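Local coordinates for Rab GTPase binding effector protein 1 (Homo sapiens, PDB 1TU3) that probably acts as an effector of Rab GTPases, its long helix pairing with that of a second copy and binding chains of another protein on its flanks, at residues R36-V39 with K40-Q43; D56-E59 with R60-I64; L45-Q48 with L49-R53. All blocks are in the same frame, centred on the assembly; numbering follows the deposited sequence.

Interaction 1 of 3, residues R36-V39 with K40-Q43; sequences RDFV and KLSQ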
loop_
_atom_site.group_PDB
_atom_site.type_symbol
_atom_site.label_atom_id
_atom_site.label_comp_id
_atom_site.label_asym_id
_atom_site.label_seq_id
_atom_site.Cartn_x
_atom_site.Cartn_y
_atom_site.Cartn_z
ATOM N N ARG G 36 8.135 -4.328 5.395
ATOM C CA ARG G 36 7.519 -3.600 6.485
ATOM C C ARG G 36 7.216 -2.149 6.139
ATOM O O ARG G 36 6.224 -1.589 6.616
ATOM C CB ARG G 36 8.410 -3.652 7.722
ATOM C CG ARG G 36 8.357 -5.024 8.410
ATOM C CD ARG G 36 8.954 -4.978 9.822
ATOM N NE ARG G 36 10.379 -4.641 9.817
ATOM C CZ ARG G 36 11.355 -5.498 9.529
ATOM N NH1 ARG G 36 11.070 -6.762 9.224
ATOM N NH2 ARG G 36 12.619 -5.088 9.542
ATOM N N ASP G 37 8.078 -1.550 5.318
ATOM C CA ASP G 37 7.869 -0.200 4.820
ATOM C C ASP G 37 6.554 -0.168 4.053
ATOM O O ASP G 37 5.762 0.757 4.193
ATOM C CB ASP G 37 8.965 0.237 3.849
ATOM C CG ASP G 37 10.281 0.643 4.535
ATOM O OD1 ASP G 37 10.264 1.162 5.674
ATOM O OD2 ASP G 37 11.339 0.472 3.885
ATOM N N PHE G 38 6.346 -1.176 3.217
ATOM C CA PHE G 38 5.202 -1.176 2.335
ATOM C C PHE G 38 3.937 -1.600 3.074
ATOM O O PHE G 38 2.848 -1.224 2.685
ATOM C CB PHE G 38 5.467 -2.063 1.116
ATOM C CG PHE G 38 6.181 -1.350 -0.001
ATOM C CD1 PHE G 38 5.486 -0.489 -0.869
ATOM C CD2 PHE G 38 7.565 -1.493 -0.151
ATOM C CE1 PHE G 38 6.171 0.224 -1.868
ATOM C CE2 PHE G 38 8.259 -0.783 -1.140
ATOM C CZ PHE G 38 7.569 0.076 -2.000
ATOM N N VAL G 39 4.098 -2.378 4.139
ATOM C CA VAL G 39 2.985 -2.712 5.025
ATOM C C VAL G 39 2.522 -1.455 5.756
ATOM O O VAL G 39 1.329 -1.149 5.777
ATOM C CB VAL G 39 3.368 -3.759 6.093
ATOM C CG1 VAL G 39 2.179 -4.010 7.041
ATOM C CG2 VAL G 39 3.767 -5.051 5.435
ATOM N N LYS G 40 3.462 -0.728 6.353
ATOM C CA LYS G 40 3.117 0.528 7.004
ATOM C C LYS G 40 2.543 1.537 6.000
ATOM O O LYS G 40 1.568 2.226 6.317
ATOM C CB LYS G 40 4.335 1.111 7.728
ATOM C CG LYS G 40 4.879 0.182 8.810
ATOM C CD LYS G 40 5.642 0.916 9.902
ATOM C CE LYS G 40 6.887 1.597 9.368
ATOM N NZ LYS G 40 7.858 0.626 8.798
ATOM N N LEU G 41 3.117 1.585 4.790
ATOM C CA LEU G 41 2.595 2.444 3.724
ATOM C C LEU G 41 1.140 2.123 3.406
ATOM O O LEU G 41 0.310 3.024 3.289
ATOM C CB LEU G 41 3.397 2.298 2.429
ATOM C CG LEU G 41 3.629 3.564 1.561
ATOM C CD1 LEU G 41 3.917 3.168 0.123
ATOM C CD2 LEU G 41 2.451 4.489 1.587
ATOM N N SER G 42 0.826 0.842 3.235
ATOM C CA SER G 42 -0.542 0.509 2.868
ATOM C C SER G 42 -1.486 0.806 4.043
ATOM O O SER G 42 -2.552 1.367 3.831
ATOM C CB SER G 42 -0.661 -0.962 2.421
ATOM O OG SER G 42 -0.342 -1.827 3.485
ATOM N N GLN G 43 -1.089 0.448 5.271
ATOM C CA GLN G 43 -1.930 0.744 6.424
ATOM C C GLN G 43 -2.294 2.239 6.484
ATOM O O GLN G 43 -3.430 2.585 6.755
ATOM C CB GLN G 43 -1.251 0.342 7.731
ATOM C CG GLN G 43 -1.054 -1.127 7.906
ATOM C CD GLN G 43 -0.265 -1.461 9.172
ATOM O OE1 GLN G 43 0.744 -0.812 9.483
ATOM N NE2 GLN G 43 -0.715 -2.480 9.898
#
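The carbonyl oxygen of Val39 takes two bonds from the next turn of the long alpha-helix 20-54, one from the Ser42 hydroxyl and one from the amide of Gln43. The backbone bonds follow the i to i+4 pattern of an alpha-helix: Lys40 N to Arg36 O, Leu41 N to Asp37 O at 2.8 Å, Ser42 N to Phe38 O, and Gln43 N to Val39 O at 2.9 Å, the last nearly straight at 171°. Ser42 adds an i to i+3 side-chain bond.

Charge plays a lesser part. The Lys40 chain bends at its last two torsions and curls back over the preceding turn, bringing NZ to a long salt bridge, 4.0 Å from Asp37 OD1. Its CG passes close to Arg36 O.

Apolar packing joins Phe38 and Leu41, which lie side by side and point the same way, with Phe38 CD1 4.1 Å from Leu41 CD1. Phe38 also packs on Ser42 of the second subunit, and Leu41 on that same serine, which places this face in the pairing of the two helices.

On another flank Val39 and Gln43 run side by side in van der Waals contact, Val39 CG1 4.1 Å from the amide carbon CD of Gln43, whose NE2 bonds to the backbone of a chain of another protein. Ser42 OG sits between its own backbone N and carbonyl carbon (chi1 63°), the position from which it can reach back to Val39 O, to which it donates at 2.9 Å.

Interaction 2 of 3, residues D56-E59 with R60-I64; sequences DSLE and RIRAI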
loop_
_atom_site.group_PDB
_atom_site.type_symbol
_atom_site.label_atom_id
_atom_site.label_comp_id
_atom_site.label_asym_id
_atom_site.label_seq_id
_atom_site.Cartn_x
_atom_site.Cartn_y
_atom_site.Cartn_z
ATOM N N ASP G 56 -17.652 14.284 5.834
ATOM C CA ASP G 56 -18.944 14.903 5.585
ATOM C C ASP G 56 -18.911 15.824 4.368
ATOM O O ASP G 56 -19.682 15.649 3.420
ATOM C CB ASP G 56 -19.371 15.701 6.812
ATOM C CG ASP G 56 -20.576 16.570 6.545
ATOM O OD1 ASP G 56 -21.638 16.013 6.196
ATOM O OD2 ASP G 56 -20.457 17.809 6.682
ATOM N N SER G 57 -18.013 16.802 4.396
ATOM C CA SER G 57 -17.953 17.804 3.346
ATOM C C SER G 57 -16.764 17.572 2.421
ATOM O O SER G 57 -15.836 16.834 2.764
ATOM C CB SER G 57 -17.853 19.195 3.970
ATOM O OG SER G 57 -16.689 19.302 4.769
ATOM N N LEU G 58 -16.795 18.206 1.252
ATOM C CA LEU G 58 -15.695 18.117 0.302
ATOM C C LEU G 58 -14.458 18.838 0.845
ATOM O O LEU G 58 -13.318 18.511 0.499
ATOM C CB LEU G 58 -16.104 18.745 -1.031
ATOM C CG LEU G 58 -15.427 18.177 -2.277
ATOM C CD1 LEU G 58 -16.264 17.024 -2.826
ATOM C CD2 LEU G 58 -15.279 19.257 -3.316
ATOM N N GLU G 59 -14.689 19.823 1.705
ATOM C CA GLU G 59 -13.595 20.551 2.326
ATOM C C GLU G 59 -12.905 19.683 3.380
ATOM O O GLU G 59 -11.703 19.822 3.624
ATOM C CB GLU G 59 -14.122 21.834 2.968
ATOM C CG GLU G 59 -13.049 22.818 3.368
ATOM C CD GLU G 59 -13.631 24.058 4.012
ATOM O OE1 GLU G 59 -14.529 24.676 3.398
ATOM O OE2 GLU G 59 -13.192 24.416 5.131
ATOM N N ARG G 60 -13.672 18.791 4.004
ATOM C CA ARG G 60 -13.100 17.818 4.922
ATOM C C ARG G 60 -12.150 16.869 4.179
ATOM O O ARG G 60 -11.137 16.428 4.717
ATOM C CB ARG G 60 -14.198 16.998 5.593
ATOM C CG ARG G 60 -13.670 16.001 6.649
ATOM C CD ARG G 60 -13.285 16.679 7.966
ATOM N NE ARG G 60 -12.520 17.912 7.760
ATOM C CZ ARG G 60 -12.509 18.947 8.603
ATOM N NH1 ARG G 60 -13.219 18.911 9.732
ATOM N NH2 ARG G 60 -11.809 20.039 8.301
ATOM N N ILE G 61 -12.481 16.551 2.938
ATOM C CA ILE G 61 -11.696 15.587 2.200
ATOM C C ILE G 61 -10.334 16.162 1.824
ATOM O O ILE G 61 -9.315 15.459 1.907
ATOM C CB ILE G 61 -12.456 15.132 0.964
ATOM C CG1 ILE G 61 -13.711 14.388 1.413
ATOM C CG2 ILE G 61 -11.591 14.225 0.114
ATOM C CD1 ILE G 61 -14.612 13.938 0.292
ATOM N N ARG G 62 -10.311 17.442 1.445
ATOM C CA ARG G 62 -9.055 18.105 1.104
ATOM C C ARG G 62 -8.100 18.117 2.286
ATOM O O ARG G 62 -6.887 18.000 2.107
ATOM C CB ARG G 62 -9.284 19.542 0.648
ATOM C CG ARG G 62 -9.801 19.714 -0.784
ATOM C CD ARG G 62 -9.626 21.182 -1.259
ATOM N NE ARG G 62 -10.420 22.153 -0.491
ATOM C CZ ARG G 62 -11.725 22.362 -0.660
ATOM N NH1 ARG G 62 -12.408 21.676 -1.571
ATOM N NH2 ARG G 62 -12.349 23.260 0.082
ATOM N N ALA G 63 -8.638 18.270 3.490
ATOM C CA ALA G 63 -7.791 18.319 4.679
ATOM C C ALA G 63 -7.176 16.948 4.932
ATOM O O ALA G 63 -5.989 16.838 5.228
ATOM C CB ALA G 63 -8.600 18.759 5.899
ATOM N N ILE G 64 -7.996 15.906 4.818
ATOM C CA ILE G 64 -7.508 14.541 4.958
ATOM C C ILE G 64 -6.403 14.277 3.929
ATOM O O ILE G 64 -5.361 13.726 4.263
ATOM C CB ILE G 64 -8.642 13.514 4.741
ATOM C CG1 ILE G 64 -9.679 13.667 5.865
ATOM C CG2 ILE G 64 -8.058 12.079 4.664
ATOM C CD1 ILE G 64 -10.969 12.893 5.653
#
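The amide of Arg60 is gripped by Ser57 twice over: by the hydroxyl OG at 3.2 Å, with an N-H to OG angle of 144°, and weakly by the carbonyl O. With chi1 at 60°, Ser57 OG points on toward the first turn of the helix, where it also lies 3.5 Å from Arg60 CB. The following amides are held by weak bonds: Ile61 N reaches Ser57 O and Leu58 O, Arg62 N reaches Leu58 O at 3.3 Å, and Ala63 N reaches Glu59 O.

Ser57 is thus the N-cap of the short helix 58-64, which follows the end of helix 20-54 and folds back along it to form a helical hairpin. Ile61 and Ile64 rest on Ile52 of the long helix, and Leu58 and Ile61 meet Leu58 and Ile61 of the second subunit.

On the outer side Arg62 bends at chi3 and swings its guanidinium back across the first turn. One face lies over Glu59 CA, 3.7 Å from the plane, and Arg62 NH2 approaches Glu59 CG at 3.4 Å. The Glu59 carboxylate, its plane turned 33° from the guanidinium, comes near but stops short of a salt bridge, with OE1 4.2 Å from Arg62 NH2.

Interaction 3 of 3, residues L45-Q48 with L49-R53; sequences LQVQ and LERIR
Arg51 crosses Gln48 one turn back along the helix, its NH2 standing 3.7 Å from Gln48 CG, with the amide and guanidinium planes turned 63° apart. Before the chain bends at chi3 (-82°), Arg51 CG runs 3.4 Å from Val47 O, the same oxygen that accepts the Arg51 amide at 2.9 Å. Beside them, the Ile52 CG1 branch lies 3.4 Å from Gln48 O, which also takes the Ile52 amide.

Successive i to i+4 bonds, Leu49 N to Leu45 O and Glu50 N to Gln46 O among them, carry the alpha-helix on through this part of 20-54, near its C-terminal end, where it pairs with the second subunit. Leu49 of that subunit packs on Leu45, Leu49 and Ile52, while Gln46 packs on its Leu45.

Within the last turn Arg53 grips Glu50 side-on, NH2 at 2.9 Å and NE at 3.0 Å from the single oxygen OE1. Both bonds meet OE1 on its syn side, and OE1 lies near the guanidinium plane. The other oxygen, OE2, bonds to Gln54 and to a polar side chain of a chain of another protein, so both carboxylate oxygens are held.

Farther out, residues beyond the short helix 58-64 fix the polar ends: Asp67 forms a salt bridge to Arg51 NH1, and Lys69 NZ bonds to Gln48 OE1. Gln46 NE2 reaches the backbone of a chain of another protein.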
loop_
_atom_site.group_PDB
_atom_site.type_symbol
_atom_site.label_atom_id
_atom_site.label_comp_id
_atom_site.label_asym_id
_atom_site.label_seq_id
_atom_site.Cartn_x
_atom_site.Cartn_y
_atom_site.Cartn_z
ATOM N N LEU G 45 -2.328 4.441 4.007
ATOM C CA LEU G 45 -3.206 4.778 2.900
ATOM C C LEU G 45 -4.640 4.325 3.147
ATOM O O LEU G 45 -5.589 5.060 2.857
ATOM C CB LEU G 45 -2.687 4.155 1.608
ATOM C CG LEU G 45 -1.332 4.647 1.128
ATOM C CD1 LEU G 45 -0.869 3.777 -0.039
ATOM C CD2 LEU G 45 -1.442 6.119 0.724
ATOM N N GLN G 46 -4.802 3.112 3.665
ATOM C CA GLN G 46 -6.137 2.606 3.954
ATOM C C GLN G 46 -6.878 3.419 5.040
ATOM O O GLN G 46 -8.060 3.725 4.879
ATOM C CB GLN G 46 -6.064 1.122 4.345
ATOM C CG GLN G 46 -5.693 0.238 3.169
ATOM C CD GLN G 46 -5.211 -1.149 3.558
ATOM O OE1 GLN G 46 -4.559 -1.338 4.607
ATOM N NE2 GLN G 46 -5.511 -2.124 2.719
ATOM N N VAL G 47 -6.192 3.755 6.131
ATOM C CA VAL G 47 -6.779 4.613 7.155
ATOM C C VAL G 47 -7.247 5.927 6.521
ATOM O O VAL G 47 -8.333 6.419 6.824
ATOM C CB VAL G 47 -5.773 4.921 8.299
ATOM C CG1 VAL G 47 -6.317 6.048 9.234
ATOM C CG2 VAL G 47 -5.545 3.652 9.110
ATOM N N GLN G 48 -6.450 6.452 5.596
ATOM C CA GLN G 48 -6.801 7.685 4.902
ATOM C C GLN G 48 -7.978 7.520 3.931
ATOM O O GLN G 48 -8.838 8.398 3.851
ATOM C CB GLN G 48 -5.575 8.241 4.180
ATOM C CG GLN G 48 -5.541 9.758 4.088
ATOM C CD GLN G 48 -4.182 10.292 3.646
ATOM O OE1 GLN G 48 -3.144 9.880 4.166
ATOM N NE2 GLN G 48 -4.183 11.218 2.693
ATOM N N LEU G 49 -8.051 6.407 3.203
ATOM C CA LEU G 49 -9.206 6.210 2.317
ATOM C C LEU G 49 -10.486 6.068 3.131
ATOM O O LEU G 49 -11.570 6.422 2.680
ATOM C CB LEU G 49 -9.058 4.957 1.444
ATOM C CG LEU G 49 -8.204 5.136 0.203
ATOM C CD1 LEU G 49 -8.115 3.800 -0.501
ATOM C CD2 LEU G 49 -8.795 6.185 -0.707
ATOM N N GLU G 50 -10.355 5.518 4.326
ATOM C CA GLU G 50 -11.509 5.243 5.136
ATOM C C GLU G 50 -11.967 6.562 5.759
ATOM O O GLU G 50 -13.129 6.906 5.667
ATOM C CB GLU G 50 -11.146 4.202 6.219
ATOM C CG GLU G 50 -12.252 3.925 7.232
ATOM C CD GLU G 50 -13.602 3.622 6.583
ATOM O OE1 GLU G 50 -13.629 3.080 5.448
ATOM O OE2 GLU G 50 -14.633 3.923 7.224
ATOM N N ARG G 51 -11.044 7.311 6.357
ATOM C CA ARG G 51 -11.354 8.674 6.773
ATOM C C ARG G 51 -12.133 9.417 5.683
ATOM O O ARG G 51 -13.201 9.956 5.939
ATOM C CB ARG G 51 -10.087 9.450 7.082
ATOM C CG ARG G 51 -9.491 9.179 8.441
ATOM C CD ARG G 51 -8.558 10.330 8.830
ATOM N NE ARG G 51 -7.233 10.202 8.235
ATOM C CZ ARG G 51 -6.364 11.203 8.117
ATOM N NH1 ARG G 51 -6.690 12.415 8.551
ATOM N NH2 ARG G 51 -5.165 10.986 7.578
ATOM N N ILE G 52 -11.599 9.436 4.467
ATOM C CA ILE G 52 -12.287 10.092 3.364
ATOM C C ILE G 52 -13.701 9.547 3.156
ATOM O O ILE G 52 -14.630 10.303 2.897
ATOM C CB ILE G 52 -11.484 9.948 2.058
ATOM C CG1 ILE G 52 -10.284 10.905 2.105
ATOM C CG2 ILE G 52 -12.374 10.227 0.850
ATOM C CD1 ILE G 52 -9.303 10.667 0.999
ATOM N N ARG G 53 -13.857 8.237 3.281
ATOM C CA ARG G 53 -15.162 7.606 3.174
ATOM C C ARG G 53 -16.113 8.133 4.241
ATOM O O ARG G 53 -17.329 8.097 4.083
ATOM C CB ARG G 53 -15.019 6.091 3.343
ATOM C CG ARG G 53 -15.800 5.280 2.324
ATOM C CD ARG G 53 -16.790 4.361 2.979
ATOM N NE ARG G 53 -16.184 3.476 3.968
ATOM C CZ ARG G 53 -16.874 2.615 4.716
ATOM N NH1 ARG G 53 -18.191 2.525 4.583
ATOM N NH2 ARG G 53 -16.257 1.851 5.612
#

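How the interactions relate
Interactions 1 and 3 are successive portions of one helix, 20-54, their centres about 14 Å apart, whereas interaction 2 belongs to the short helix that follows. Interaction 3 is buried, interaction 1 partly so, and interaction 2 lies largely at the surface. The i to i+4 backbone bonds are sound along the long helix but mostly weak at the start of the short one, where a serine cap takes part. Paired charges also differ: two bonds to one oxygen in interaction 3, a long salt bridge in interaction 1, only proximity in interaction 2. Interactions 2 and 3 touch directly, Ile64 CD1 lying 3.7 Å from Arg51 C, and all three meet the second subunit.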